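Local structure of D-alanyl transferase DltD (Enterococcus faecalis, 6O93) at residues A278-L283 with Q324-T329; Y40-G45 with D92-K97; P57-E62 with K212-T217; L291-P296 with L356-Q361; Q129-L134 with K158-T163. The protein probably takes part in the D-alanylation of lipoteichoic acid in the Gram-positive cell wall, as a membrane-associated transferase with an SGNH-hydrolase-like fold. One frame throughout, in Å; residues are numbered along the deposited sequence.

Contact 1 (A278-L283 with Q324-T329)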
# COMPACT_ATOMS: atom_id res chain seq x y z
N ALA A 278 8.33 -9.84 2.70
CA ALA A 278 8.32 -10.22 1.30
C ALA A 278 8.35 -8.99 0.40
O ALA A 278 9.07 -8.97 -0.61
CB ALA A 278 7.08 -11.07 1.00
N ALA A 279 7.59 -7.95 0.75
CA ALA A 279 7.61 -6.73 -0.04
C ALA A 279 8.96 -6.03 0.06
O ALA A 279 9.45 -5.47 -0.93
CB ALA A 279 6.49 -5.79 0.42
N LEU A 280 9.59 -6.07 1.23
CA LEU A 280 10.89 -5.44 1.41
C LEU A 280 11.96 -6.12 0.56
O LEU A 280 12.80 -5.45 -0.04
CB LEU A 280 11.29 -5.46 2.88
CG LEU A 280 10.42 -4.62 3.83
CD1 LEU A 280 10.84 -4.85 5.27
CD2 LEU A 280 10.50 -3.14 3.47
N GLU A 281 11.94 -7.46 0.51
CA GLU A 281 12.93 -8.16 -0.31
C GLU A 281 12.76 -7.83 -1.79
O GLU A 281 13.75 -7.66 -2.50
CB GLU A 281 12.82 -9.67 -0.07
CG GLU A 281 13.72 -10.49 -1.00
CD GLU A 281 13.96 -11.91 -0.51
OE1 GLU A 281 13.60 -12.22 0.65
OE2 GLU A 281 14.51 -12.72 -1.29
N GLN A 282 11.51 -7.74 -2.26
CA GLN A 282 11.28 -7.39 -3.66
C GLN A 282 11.79 -5.98 -3.96
O GLN A 282 12.37 -5.75 -5.03
CB GLN A 282 9.79 -7.49 -3.99
CG GLN A 282 9.23 -8.90 -3.89
CD GLN A 282 9.87 -9.87 -4.86
OE1 GLN A 282 10.17 -9.52 -6.00
NE2 GLN A 282 10.10 -11.10 -4.41
N LEU A 283 11.58 -5.04 -3.04
CA LEU A 283 12.06 -3.68 -3.26
C LEU A 283 13.58 -3.62 -3.25
O LEU A 283 14.19 -2.94 -4.09
CB LEU A 283 11.48 -2.75 -2.19
CG LEU A 283 9.97 -2.56 -2.26
CD1 LEU A 283 9.40 -2.08 -0.93
CD2 LEU A 283 9.62 -1.58 -3.37
N GLN A 324 14.91 -0.25 9.56
CA GLN A 324 16.24 0.30 9.78
C GLN A 324 17.30 -0.80 9.83
O GLN A 324 18.41 -0.62 9.32
CB GLN A 324 16.26 1.11 11.07
CG GLN A 324 15.48 2.41 11.00
CD GLN A 324 16.26 3.53 10.35
OE1 GLN A 324 17.43 3.37 10.00
NE2 GLN A 324 15.63 4.69 10.19
N GLU A 325 16.97 -1.93 10.45
CA GLU A 325 17.94 -3.02 10.58
C GLU A 325 18.43 -3.51 9.23
O GLU A 325 19.53 -4.07 9.15
CB GLU A 325 17.30 -4.17 11.37
CG GLU A 325 18.14 -5.43 11.47
CD GLU A 325 19.43 -5.23 12.25
OE1 GLU A 325 19.65 -4.12 12.78
OE2 GLU A 325 20.22 -6.19 12.33
N GLN A 326 17.65 -3.32 8.16
CA GLN A 326 17.98 -3.86 6.85
C GLN A 326 18.36 -2.79 5.84
O GLN A 326 18.53 -3.10 4.66
CB GLN A 326 16.81 -4.69 6.32
CG GLN A 326 16.47 -5.88 7.20
CD GLN A 326 15.36 -6.74 6.62
OE1 GLN A 326 15.62 -7.72 5.91
NE2 GLN A 326 14.12 -6.39 6.93
N GLY A 327 18.51 -1.54 6.27
CA GLY A 327 18.97 -0.47 5.40
C GLY A 327 17.88 0.45 4.87
O GLY A 327 18.19 1.33 4.06
N PHE A 328 16.64 0.26 5.29
CA PHE A 328 15.55 1.17 4.92
C PHE A 328 15.51 2.29 5.95
O PHE A 328 15.00 2.12 7.06
CB PHE A 328 14.22 0.42 4.85
CG PHE A 328 14.19 -0.67 3.82
CD1 PHE A 328 13.90 -0.37 2.49
CD2 PHE A 328 14.43 -1.98 4.17
CE1 PHE A 328 13.86 -1.37 1.54
CE2 PHE A 328 14.39 -2.99 3.22
CZ PHE A 328 14.11 -2.68 1.90
N THR A 329 16.06 3.45 5.57
CA THR A 329 16.24 4.56 6.50
C THR A 329 15.33 5.75 6.20
O THR A 329 15.39 6.75 6.94
CB THR A 329 17.70 5.02 6.50
OG1 THR A 329 18.05 5.52 5.20
CG2 THR A 329 18.62 3.86 6.85

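Contact 2 (Y40-G45 with D92-K97)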
# COMPACT_ATOMS: atom_id res chain seq x y z
N TYR A 40 6.00 8.62 -12.78
CA TYR A 40 4.99 8.23 -11.81
C TYR A 40 5.64 7.47 -10.67
O TYR A 40 6.29 6.44 -10.88
CB TYR A 40 3.90 7.39 -12.49
CG TYR A 40 3.03 8.19 -13.42
CD1 TYR A 40 1.97 8.95 -12.93
CD2 TYR A 40 3.26 8.21 -14.79
CE1 TYR A 40 1.18 9.70 -13.77
CE2 TYR A 40 2.47 8.96 -15.64
CZ TYR A 40 1.43 9.70 -15.13
OH TYR A 40 0.63 10.45 -15.97
N VAL A 41 5.47 7.99 -9.45
CA VAL A 41 6.01 7.36 -8.25
C VAL A 41 4.93 6.43 -7.69
O VAL A 41 3.86 6.92 -7.28
CB VAL A 41 6.42 8.41 -7.21
CG1 VAL A 41 7.03 7.74 -5.98
CG2 VAL A 41 7.41 9.40 -7.81
N PRO A 42 5.15 5.12 -7.66
CA PRO A 42 4.11 4.23 -7.12
C PRO A 42 3.91 4.46 -5.63
O PRO A 42 4.87 4.49 -4.86
CB PRO A 42 4.66 2.82 -7.41
CG PRO A 42 6.13 3.00 -7.49
CD PRO A 42 6.35 4.37 -8.08
N PHE A 43 2.65 4.65 -5.24
CA PHE A 43 2.25 4.75 -3.84
C PHE A 43 1.58 3.44 -3.48
O PHE A 43 0.40 3.22 -3.80
CB PHE A 43 1.28 5.92 -3.62
CG PHE A 43 1.95 7.25 -3.45
CD1 PHE A 43 3.01 7.63 -4.26
CD2 PHE A 43 1.50 8.14 -2.49
CE1 PHE A 43 3.61 8.87 -4.11
CE2 PHE A 43 2.10 9.37 -2.33
CZ PHE A 43 3.15 9.74 -3.14
N PHE A 44 2.32 2.56 -2.80
CA PHE A 44 1.76 1.30 -2.31
C PHE A 44 1.06 1.55 -0.98
O PHE A 44 1.68 2.03 -0.03
CB PHE A 44 2.86 0.25 -2.16
CG PHE A 44 3.64 -0.00 -3.41
CD1 PHE A 44 3.12 -0.79 -4.42
CD2 PHE A 44 4.90 0.55 -3.58
CE1 PHE A 44 3.84 -1.03 -5.58
CE2 PHE A 44 5.63 0.31 -4.73
CZ PHE A 44 5.10 -0.48 -5.74
N GLY A 45 -0.23 1.23 -0.92
CA GLY A 45 -1.01 1.42 0.29
C GLY A 45 -2.33 0.67 0.24
O GLY A 45 -2.43 -0.36 -0.42
N ASP A 92 11.86 -4.85 -14.17
CA ASP A 92 12.82 -3.76 -14.34
C ASP A 92 12.15 -2.40 -14.44
O ASP A 92 12.85 -1.38 -14.42
CB ASP A 92 13.67 -4.01 -15.58
CG ASP A 92 14.58 -5.22 -15.43
OD1 ASP A 92 15.04 -5.48 -14.30
OD2 ASP A 92 14.82 -5.91 -16.44
N ALA A 93 10.82 -2.34 -14.55
CA ALA A 93 10.13 -1.05 -14.61
C ALA A 93 10.40 -0.23 -13.36
O ALA A 93 10.54 1.00 -13.43
CB ALA A 93 8.63 -1.27 -14.80
N ILE A 94 10.46 -0.88 -12.19
CA ILE A 94 10.69 -0.18 -10.93
C ILE A 94 12.16 -0.16 -10.52
O ILE A 94 12.50 0.51 -9.54
CB ILE A 94 9.84 -0.81 -9.80
CG1 ILE A 94 9.78 0.12 -8.59
CG2 ILE A 94 10.41 -2.17 -9.39
CD1 ILE A 94 8.80 -0.32 -7.53
N ALA A 95 13.03 -0.85 -11.26
CA ALA A 95 14.43 -0.95 -10.86
C ALA A 95 15.08 0.42 -10.81
O ALA A 95 14.94 1.23 -11.73
CB ALA A 95 15.18 -1.86 -11.84
N ASN A 96 15.80 0.68 -9.71
CA ASN A 96 16.58 1.90 -9.52
C ASN A 96 15.72 3.15 -9.41
O ASN A 96 16.23 4.26 -9.57
CB ASN A 96 17.60 2.07 -10.65
CG ASN A 96 18.43 0.82 -10.90
OD1 ASN A 96 18.47 0.30 -12.01
ND2 ASN A 96 19.08 0.34 -9.85
N LYS A 97 14.43 3.00 -9.14
CA LYS A 97 13.52 4.13 -9.07
C LYS A 97 13.08 4.36 -7.62
O LYS A 97 13.60 3.74 -6.68
CB LYS A 97 12.34 3.89 -10.00
CG LYS A 97 12.77 3.72 -11.46
CD LYS A 97 11.63 3.97 -12.43
CE LYS A 97 12.14 3.95 -13.86
NZ LYS A 97 12.86 2.69 -14.19

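Contact 3 (P57-E62 with K212-T217)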
# COMPACT_ATOMS: atom_id res chain seq x y z
N PRO A 57 -1.46 14.17 -1.96
CA PRO A 57 -0.30 14.32 -2.85
C PRO A 57 -0.65 14.35 -4.33
O PRO A 57 0.03 15.03 -5.10
CB PRO A 57 0.56 13.10 -2.50
CG PRO A 57 0.19 12.78 -1.10
CD PRO A 57 -1.27 13.09 -0.98
N SER A 58 -1.68 13.62 -4.76
CA SER A 58 -2.08 13.65 -6.16
C SER A 58 -2.55 15.04 -6.58
O SER A 58 -2.34 15.45 -7.73
CB SER A 58 -3.19 12.63 -6.42
OG SER A 58 -2.72 11.31 -6.27
N VAL A 59 -3.17 15.79 -5.66
CA VAL A 59 -3.67 17.12 -6.00
C VAL A 59 -2.55 18.15 -5.91
O VAL A 59 -2.40 19.00 -6.79
CB VAL A 59 -4.85 17.49 -5.08
CG1 VAL A 59 -5.38 18.87 -5.44
CG2 VAL A 59 -5.94 16.44 -5.18
N LEU A 60 -1.74 18.08 -4.85
CA LEU A 60 -0.65 19.03 -4.69
C LEU A 60 0.37 18.90 -5.82
O LEU A 60 0.90 19.90 -6.30
CB LEU A 60 0.03 18.83 -3.33
CG LEU A 60 -0.85 19.12 -2.10
CD1 LEU A 60 -0.16 18.69 -0.82
CD2 LEU A 60 -1.20 20.60 -2.04
N SER A 61 0.65 17.67 -6.25
CA SER A 61 1.63 17.47 -7.32
C SER A 61 1.13 18.06 -8.63
O SER A 61 1.92 18.64 -9.39
CB SER A 61 1.93 15.98 -7.48
OG SER A 61 2.63 15.47 -6.36
N GLU A 62 -0.17 17.93 -8.91
CA GLU A 62 -0.73 18.51 -10.13
C GLU A 62 -0.83 20.03 -10.02
O GLU A 62 -0.55 20.75 -10.99
CB GLU A 62 -2.10 17.89 -10.41
CG GLU A 62 -2.71 18.27 -11.76
CD GLU A 62 -1.93 17.70 -12.93
OE1 GLU A 62 -1.22 18.47 -13.60
OE2 GLU A 62 -2.03 16.48 -13.17
N LYS A 212 -8.68 24.25 -7.27
CA LYS A 212 -9.22 25.60 -7.14
C LYS A 212 -9.22 26.10 -5.70
O LYS A 212 -9.44 27.29 -5.48
CB LYS A 212 -10.64 25.65 -7.70
CG LYS A 212 -10.73 25.26 -9.17
CD LYS A 212 -12.17 25.29 -9.67
CE LYS A 212 -12.24 24.94 -11.15
NZ LYS A 212 -13.64 24.84 -11.64
N GLN A 213 -8.98 25.22 -4.72
CA GLN A 213 -8.91 25.62 -3.32
C GLN A 213 -7.51 26.02 -2.89
O GLN A 213 -7.36 26.61 -1.81
CB GLN A 213 -9.40 24.48 -2.42
CG GLN A 213 -10.86 24.11 -2.60
CD GLN A 213 -11.27 22.93 -1.74
OE1 GLN A 213 -10.51 21.97 -1.58
NE2 GLN A 213 -12.47 22.99 -1.18
N LEU A 214 -6.49 25.73 -3.69
CA LEU A 214 -5.11 25.92 -3.28
C LEU A 214 -4.56 27.25 -3.80
O LEU A 214 -4.95 27.71 -4.88
CB LEU A 214 -4.24 24.78 -3.82
CG LEU A 214 -4.57 23.39 -3.28
CD1 LEU A 214 -3.95 22.33 -4.16
CD2 LEU A 214 -4.10 23.24 -1.84
N PRO A 215 -3.65 27.88 -3.06
CA PRO A 215 -3.03 29.11 -3.57
C PRO A 215 -2.14 28.83 -4.77
O PRO A 215 -1.76 27.69 -5.06
CB PRO A 215 -2.20 29.61 -2.37
CG PRO A 215 -1.96 28.40 -1.54
CD PRO A 215 -3.17 27.53 -1.72
N ALA A 216 -1.82 29.91 -5.49
CA ALA A 216 -1.05 29.79 -6.72
C ALA A 216 0.36 29.27 -6.47
O ALA A 216 0.93 28.58 -7.32
CB ALA A 216 -1.00 31.13 -7.44
N THR A 217 0.95 29.60 -5.32
CA THR A 217 2.29 29.15 -4.97
C THR A 217 2.24 28.32 -3.70
O THR A 217 1.39 28.53 -2.83
CB THR A 217 3.25 30.34 -4.79
OG1 THR A 217 2.69 31.28 -3.87
CG2 THR A 217 3.51 31.02 -6.12

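Contact 4 (L291-P296 with L356-Q361)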
# COMPACT_ATOMS: atom_id res chain seq x y z
N LEU A 291 10.28 5.49 0.53
CA LEU A 291 9.86 6.23 1.71
C LEU A 291 8.68 5.51 2.35
O LEU A 291 7.63 5.34 1.70
CB LEU A 291 9.48 7.67 1.36
CG LEU A 291 8.85 8.49 2.48
CD1 LEU A 291 9.80 8.65 3.66
CD2 LEU A 291 8.40 9.84 1.96
N PHE A 292 8.84 5.08 3.59
CA PHE A 292 7.79 4.40 4.34
C PHE A 292 7.06 5.38 5.24
O PHE A 292 7.69 6.21 5.91
CB PHE A 292 8.37 3.25 5.16
CG PHE A 292 8.98 2.16 4.33
CD1 PHE A 292 10.31 2.23 3.94
CD2 PHE A 292 8.23 1.07 3.93
CE1 PHE A 292 10.88 1.23 3.17
CE2 PHE A 292 8.79 0.07 3.16
CZ PHE A 292 10.12 0.15 2.77
N VAL A 293 5.74 5.29 5.27
CA VAL A 293 4.89 6.18 6.04
C VAL A 293 4.10 5.35 7.04
O VAL A 293 3.52 4.32 6.68
CB VAL A 293 3.94 6.99 5.13
CG1 VAL A 293 3.07 7.92 5.96
CG2 VAL A 293 4.73 7.76 4.09
N ILE A 294 4.08 5.80 8.30
CA ILE A 294 3.30 5.17 9.35
C ILE A 294 2.30 6.20 9.86
O ILE A 294 2.70 7.22 10.41
CB ILE A 294 4.17 4.65 10.51
CG1 ILE A 294 5.24 3.69 9.99
CG2 ILE A 294 3.30 3.95 11.55
CD1 ILE A 294 6.21 3.22 11.05
N PRO A 295 1.00 5.98 9.70
CA PRO A 295 0.02 6.98 10.15
C PRO A 295 -0.33 6.77 11.61
O PRO A 295 -0.02 5.72 12.20
CB PRO A 295 -1.19 6.71 9.25
CG PRO A 295 -1.13 5.23 9.04
CD PRO A 295 0.33 4.86 9.02
N PRO A 296 -0.97 7.75 12.23
CA PRO A 296 -1.50 7.54 13.59
C PRO A 296 -2.96 7.11 13.57
O PRO A 296 -3.55 6.94 12.50
CB PRO A 296 -1.34 8.92 14.23
CG PRO A 296 -1.56 9.87 13.08
CD PRO A 296 -1.06 9.17 11.83
N LEU A 356 -0.95 16.45 3.90
CA LEU A 356 -0.03 17.57 3.71
C LEU A 356 1.33 17.27 4.32
O LEU A 356 2.37 17.54 3.70
CB LEU A 356 -0.62 18.84 4.34
CG LEU A 356 0.23 20.11 4.18
CD1 LEU A 356 0.28 20.55 2.72
CD2 LEU A 356 -0.30 21.23 5.07
N ALA A 357 1.35 16.72 5.54
CA ALA A 357 2.61 16.35 6.16
C ALA A 357 3.32 15.25 5.37
O ALA A 357 4.53 15.32 5.15
CB ALA A 357 2.38 15.91 7.61
N VAL A 358 2.57 14.24 4.94
CA VAL A 358 3.16 13.18 4.13
C VAL A 358 3.69 13.75 2.82
O VAL A 358 4.80 13.42 2.38
CB VAL A 358 2.14 12.06 3.88
CG1 VAL A 358 2.65 11.09 2.82
CG2 VAL A 358 1.83 11.32 5.17
N ASP A 359 2.92 14.63 2.19
CA ASP A 359 3.34 15.22 0.92
C ASP A 359 4.68 15.92 1.05
O ASP A 359 5.52 15.84 0.15
CB ASP A 359 2.27 16.19 0.42
CG ASP A 359 2.66 16.85 -0.89
OD1 ASP A 359 2.50 16.20 -1.95
OD2 ASP A 359 3.12 18.01 -0.85
N ARG A 360 4.90 16.64 2.15
CA ARG A 360 6.17 17.32 2.34
C ARG A 360 7.32 16.32 2.42
O ARG A 360 8.37 16.51 1.81
CB ARG A 360 6.14 18.20 3.59
CG ARG A 360 7.49 18.80 3.94
CD ARG A 360 7.38 19.94 4.93
NE ARG A 360 6.84 19.52 6.22
CZ ARG A 360 6.77 20.31 7.29
NH1 ARG A 360 7.19 21.57 7.23
NH2 ARG A 360 6.27 19.85 8.43
N GLN A 361 7.12 15.23 3.17
CA GLN A 361 8.16 14.21 3.27
C GLN A 361 8.39 13.53 1.93
O GLN A 361 9.54 13.24 1.57
CB GLN A 361 7.79 13.20 4.35
CG GLN A 361 7.66 13.81 5.73
CD GLN A 361 8.90 14.57 6.15
OE1 GLN A 361 10.02 14.09 5.96
NE2 GLN A 361 8.71 15.76 6.70

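Contact 5 (Q129-L134 with K158-T163)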
# COMPACT_ATOMS: atom_id res chain seq x y z
N GLN A 129 3.04 -15.30 -13.94
CA GLN A 129 4.24 -14.70 -14.50
C GLN A 129 5.45 -14.94 -13.60
O GLN A 129 6.54 -15.27 -14.08
CB GLN A 129 4.03 -13.20 -14.71
CG GLN A 129 5.22 -12.47 -15.32
CD GLN A 129 5.10 -10.97 -15.20
OE1 GLN A 129 4.65 -10.45 -14.18
NE2 GLN A 129 5.50 -10.26 -16.25
N TRP A 130 5.26 -14.78 -12.29
CA TRP A 130 6.35 -15.00 -11.34
C TRP A 130 6.90 -16.42 -11.45
O TRP A 130 8.12 -16.62 -11.50
CB TRP A 130 5.86 -14.69 -9.92
CG TRP A 130 6.62 -15.34 -8.81
CD1 TRP A 130 7.95 -15.20 -8.53
CD2 TRP A 130 6.10 -16.22 -7.80
NE1 TRP A 130 8.29 -15.94 -7.42
CE2 TRP A 130 7.16 -16.57 -6.95
CE3 TRP A 130 4.82 -16.74 -7.54
CZ2 TRP A 130 7.00 -17.42 -5.86
CZ3 TRP A 130 4.66 -17.59 -6.46
CH2 TRP A 130 5.74 -17.92 -5.63
N LEU A 131 6.02 -17.41 -11.51
CA LEU A 131 6.48 -18.80 -11.57
C LEU A 131 7.05 -19.15 -12.94
O LEU A 131 7.99 -19.95 -13.02
CB LEU A 131 5.33 -19.75 -11.22
CG LEU A 131 4.81 -19.62 -9.78
CD1 LEU A 131 3.53 -20.41 -9.60
CD2 LEU A 131 5.87 -20.08 -8.79
N ALA A 132 6.51 -18.57 -14.01
CA ALA A 132 6.99 -18.90 -15.35
C ALA A 132 8.42 -18.43 -15.56
O ALA A 132 9.20 -19.10 -16.24
CB ALA A 132 6.06 -18.27 -16.40
N ASN A 133 8.79 -17.29 -14.98
CA ASN A 133 10.10 -16.69 -15.18
C ASN A 133 11.09 -17.06 -14.09
O ASN A 133 12.21 -16.53 -14.08
CB ASN A 133 9.98 -15.17 -15.27
CG ASN A 133 9.10 -14.72 -16.42
OD1 ASN A 133 9.07 -15.36 -17.47
ND2 ASN A 133 8.38 -13.63 -16.23
N LEU A 134 10.72 -17.94 -13.17
CA LEU A 134 11.60 -18.30 -12.06
C LEU A 134 12.73 -19.19 -12.56
O LEU A 134 12.49 -20.31 -13.03
CB LEU A 134 10.80 -18.99 -10.97
CG LEU A 134 11.33 -18.92 -9.54
CD1 LEU A 134 11.52 -17.48 -9.10
CD2 LEU A 134 10.38 -19.64 -8.60
N LYS A 158 -4.92 -26.52 -8.67
CA LYS A 158 -4.15 -27.72 -8.33
C LYS A 158 -2.73 -27.66 -8.89
O LYS A 158 -1.77 -27.97 -8.19
CB LYS A 158 -4.88 -28.97 -8.83
CG LYS A 158 -6.27 -29.15 -8.25
CD LYS A 158 -6.25 -29.23 -6.73
CE LYS A 158 -7.64 -29.51 -6.17
NZ LYS A 158 -7.61 -29.72 -4.69
N VAL A 159 -2.59 -27.27 -10.16
CA VAL A 159 -1.25 -27.17 -10.74
C VAL A 159 -0.42 -26.15 -9.97
O VAL A 159 0.76 -26.37 -9.68
CB VAL A 159 -1.34 -26.81 -12.24
CG1 VAL A 159 0.05 -26.56 -12.81
CG2 VAL A 159 -2.03 -27.93 -13.00
N LEU A 160 -1.03 -25.01 -9.62
CA LEU A 160 -0.34 -24.02 -8.81
C LEU A 160 0.07 -24.61 -7.47
O LEU A 160 1.23 -24.48 -7.05
CB LEU A 160 -1.24 -22.80 -8.61
CG LEU A 160 -0.66 -21.65 -7.79
CD1 LEU A 160 0.68 -21.21 -8.33
CD2 LEU A 160 -1.64 -20.48 -7.77
N MET A 161 -0.86 -25.29 -6.79
CA MET A 161 -0.54 -25.89 -5.49
C MET A 161 0.60 -26.88 -5.62
O MET A 161 1.49 -26.93 -4.76
CB MET A 161 -1.78 -26.57 -4.91
CG MET A 161 -2.82 -25.60 -4.37
SD MET A 161 -2.24 -24.72 -2.90
CE MET A 161 -2.27 -26.03 -1.68
N GLU A 162 0.60 -27.69 -6.68
CA GLU A 162 1.68 -28.64 -6.89
C GLU A 162 3.00 -27.93 -7.13
O GLU A 162 4.05 -28.36 -6.64
CB GLU A 162 1.33 -29.57 -8.05
CG GLU A 162 0.16 -30.49 -7.75
CD GLU A 162 -0.30 -31.29 -8.95
OE1 GLU A 162 -0.09 -30.85 -10.10
OE2 GLU A 162 -0.89 -32.37 -8.74
N THR A 163 2.97 -26.83 -7.88
CA THR A 163 4.19 -26.06 -8.12
C THR A 163 4.70 -25.43 -6.83
O THR A 163 5.91 -25.45 -6.56
CB THR A 163 3.93 -24.99 -9.18
OG1 THR A 163 3.48 -25.61 -10.39
CG2 THR A 163 5.20 -24.19 -9.46

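Contact 1 (A278-L283 with Q324-T329)
L280, on helix 272-285, lays its CD2 methyl over one face of the F328 ring. The methyl sits 4.0 Å from the ring centroid and 14° off the ring normal, a CH-pi contact displaced toward the CE2 and CZ rim. The same rim is also met by the root of the leucine: CB is 4.0 Å from F328 CE2, and the backbone O of L280 comes to 3.6 Å from F328 CZ. The other leucine branch, CD1, turns to the amide of Q326, 4.0 Å from NE2, with the two side chains at about a right angle. That amide is held from outside: OE1 of Q326 accepts from D379 N and Q277 NE2, while NE2 donates to Q322 O, so polar bonds fix the group against which the leucine rests. F328 has its CG anti to its own carbonyl carbon (chi1 -62°), which carries the ring from the loop toward the helix. Around this pair, F292 of strand 289-294 and Y376 meet the phenylalanine ring. The loop itself takes its shape from the end of helix 309-324, where G327, at positive phi, is the C-prime residue: F328 N bonds to L323 O and G327 N to Q324 O, the latter 3.2 Å long. This is a Schellman motif, here followed directly by an apolar residue that packs onto the neighbouring helix of an alpha/beta fold.

Contact 2 (Y40-G45 with D92-K97)
The parallel sheet of this SGNH-like alpha/beta fold meets one of its connecting loops here: strand 40-44 presents P42 and F44 to the turn between helix 80-90 and strand 98-102. A single methyl makes the contact. CD1 of I94 lies 4.1 Å from F44 CZ, at the edge of the ring and near its plane, and 4.3 Å from P42 CG. The phenylalanine and isoleucine side chains approach from opposite directions, the methyl stopping at the ring edge. An extended isoleucine provides the reach, with CG1 anti to the backbone N (chi1 -165°) and CD1 continuing outward (chi2 171°). Its loop is shaped by a type II turn from I94 to K97, closed by K97 N to I94 O. The lysine also folds back, its NZ donating to A93 O at 3.0 Å from above the carbonyl plane, 47° out of it. V35 of helix 29-36 touches both P42 and I94, while helix 80-90 and strand 98-102 pack on F44. The turn bond and the lysine bond are made inside the loop, and N96 ties it to N287; with no hydrogen bond across, the two segments are joined by dispersion and the burial of apolar groups.

Contact 3 (P57-E62 with K212-T217)
Apolar packing carries this contact, and L214 supplies all of it from the loop side. Its two methyls straddle the end of L60: CD1 and CD2 of L214 each lie 3.9 Å from L60 CD2, the two leucines crossing at about a right angle. CD1 has a second neighbour in V59 CG1, 4.0 Å away, so it settles between adjacent residues of helix 57-63. V59 sends that branch out with CG1 anti to its backbone N (chi1 -179°), while L60, leaving the helix less directly, brings only CD2 to the loop. Its other branch, CD1, faces L356 and D359 of helix 352-367. A54, in a loop, and L223 of helix 220-233 also touch L214.

One pair of hydrogen bonds stays inside the helix. P57 O accepts two bonds from S61, one from N and one from OG, each 2.9 Å long and arriving from opposite faces of the carbonyl plane. The hydroxyl thus doubles the usual backbone link of the first turn. Charge and polar ties run outward: E62 forms a salt bridge with R69, and P215 O accepts a hydrogen bond from Y64 OH. Overall this is a loop leucine set onto two successive residues of a short helix, joining the helical connection 204-233 to the first helix after strand 40-44 in the alpha/beta fold.

Contact 4 (L291-P296 with L356-Q361)
V293, on strand 289-294, faces V358 of helix 352-367 with both of its methyls. The valines pair crosswise: V293 CG1 lies 3.7 Å from V358 CG2, and V293 CG2 lies 4.1 Å from V358 CG1. Both have CG1 anti to the backbone N, with chi1 of -180° on the strand and 169° on the helix, and each therefore turns its fork of methyls to the other instead of a single branch. The second pair is built differently. L291 also has its CG anti to the backbone N, but with chi2 at 62° CD1 folds aside and CD2 carries on, extended, to the helix backbone, 3.6 Å from Q361 O. The same methyl is 4.2 Å from Q361 CB. The glutamine chain starts toward the strand and then bends at chi2, which takes its amide away from the leucine. F334 touches both V358 and Q361 from beyond the contact, and on the far side of the helix D359 holds R66 in a salt bridge. The strand itself is bonded on both edges, L291 and V293 to strand 98-102 and F292 to N330 and A332, just before and in strand 331-333. Since no hydrogen bond crosses between sheet and helix here, shape and the exclusion of water do the joining: paired valine methyls at one point, and a leucine methyl pressed on a peptide group at the other.

Contact 5 (Q129-L134 with K158-T163)
L131 points its CD1 methyl from the last full turn of helix 124-132 at helix 158-168, in a helix-on-helix packing of the region between strands 98-102 and 289-294. Two side chains receive it. T163 faces it tip to tip, CG2 lying 4.1 Å from L131 CD1, whereas L160 crosses the leucine at about a right angle and presents its own CD1. That methyl pair is modelled at 3.2 Å, tighter than normal carbon contact, so its exact spacing is doubtful. L131 has CG anti to its carbonyl carbon and an extended chi2 of 170°, which sends CD1 straight across; CD2 instead lies over one face of the neighbouring W130 ring, 3.6 Å above its plane. F181 of helix 175-195 packs on both L131 and T163, and L167, a turn further along helix 158-168, also touches the leucine. The threonine splits its roles: the methyl, anti to the backbone N, serves the apolar contact, and the hydroxyl turns back to its own helix. There OG1 donates to V159 O at 2.9 Å, reaching it from the opposite face of the carbonyl plane to T163 N.

Overall arrangement
Contacts 1, 2 and 4 gather about the five-stranded parallel sheet, whereas 3 and 5 lie toward opposite ends of the molecule, their centres about 45 Å apart. Strand 40-44 serves contact 2 and strand 289-294 serves contact 4. Contacts 1 and 4 alternate along the chain and meet where F292 packs on both L280 and F328. Contacts 2 and 3 alternate likewise, joined by F43 on P57, and contact 3 reaches contact 4 through L60 and P57 on D359. Contact 5 falls between the segments of contact 3 in sequence. Packing thus links contacts 1, 4, 3 and 2 in that order on an SGNH-like scaffold; contact 5 touches none, staying about 6 Å (nearest atoms) from contact 1.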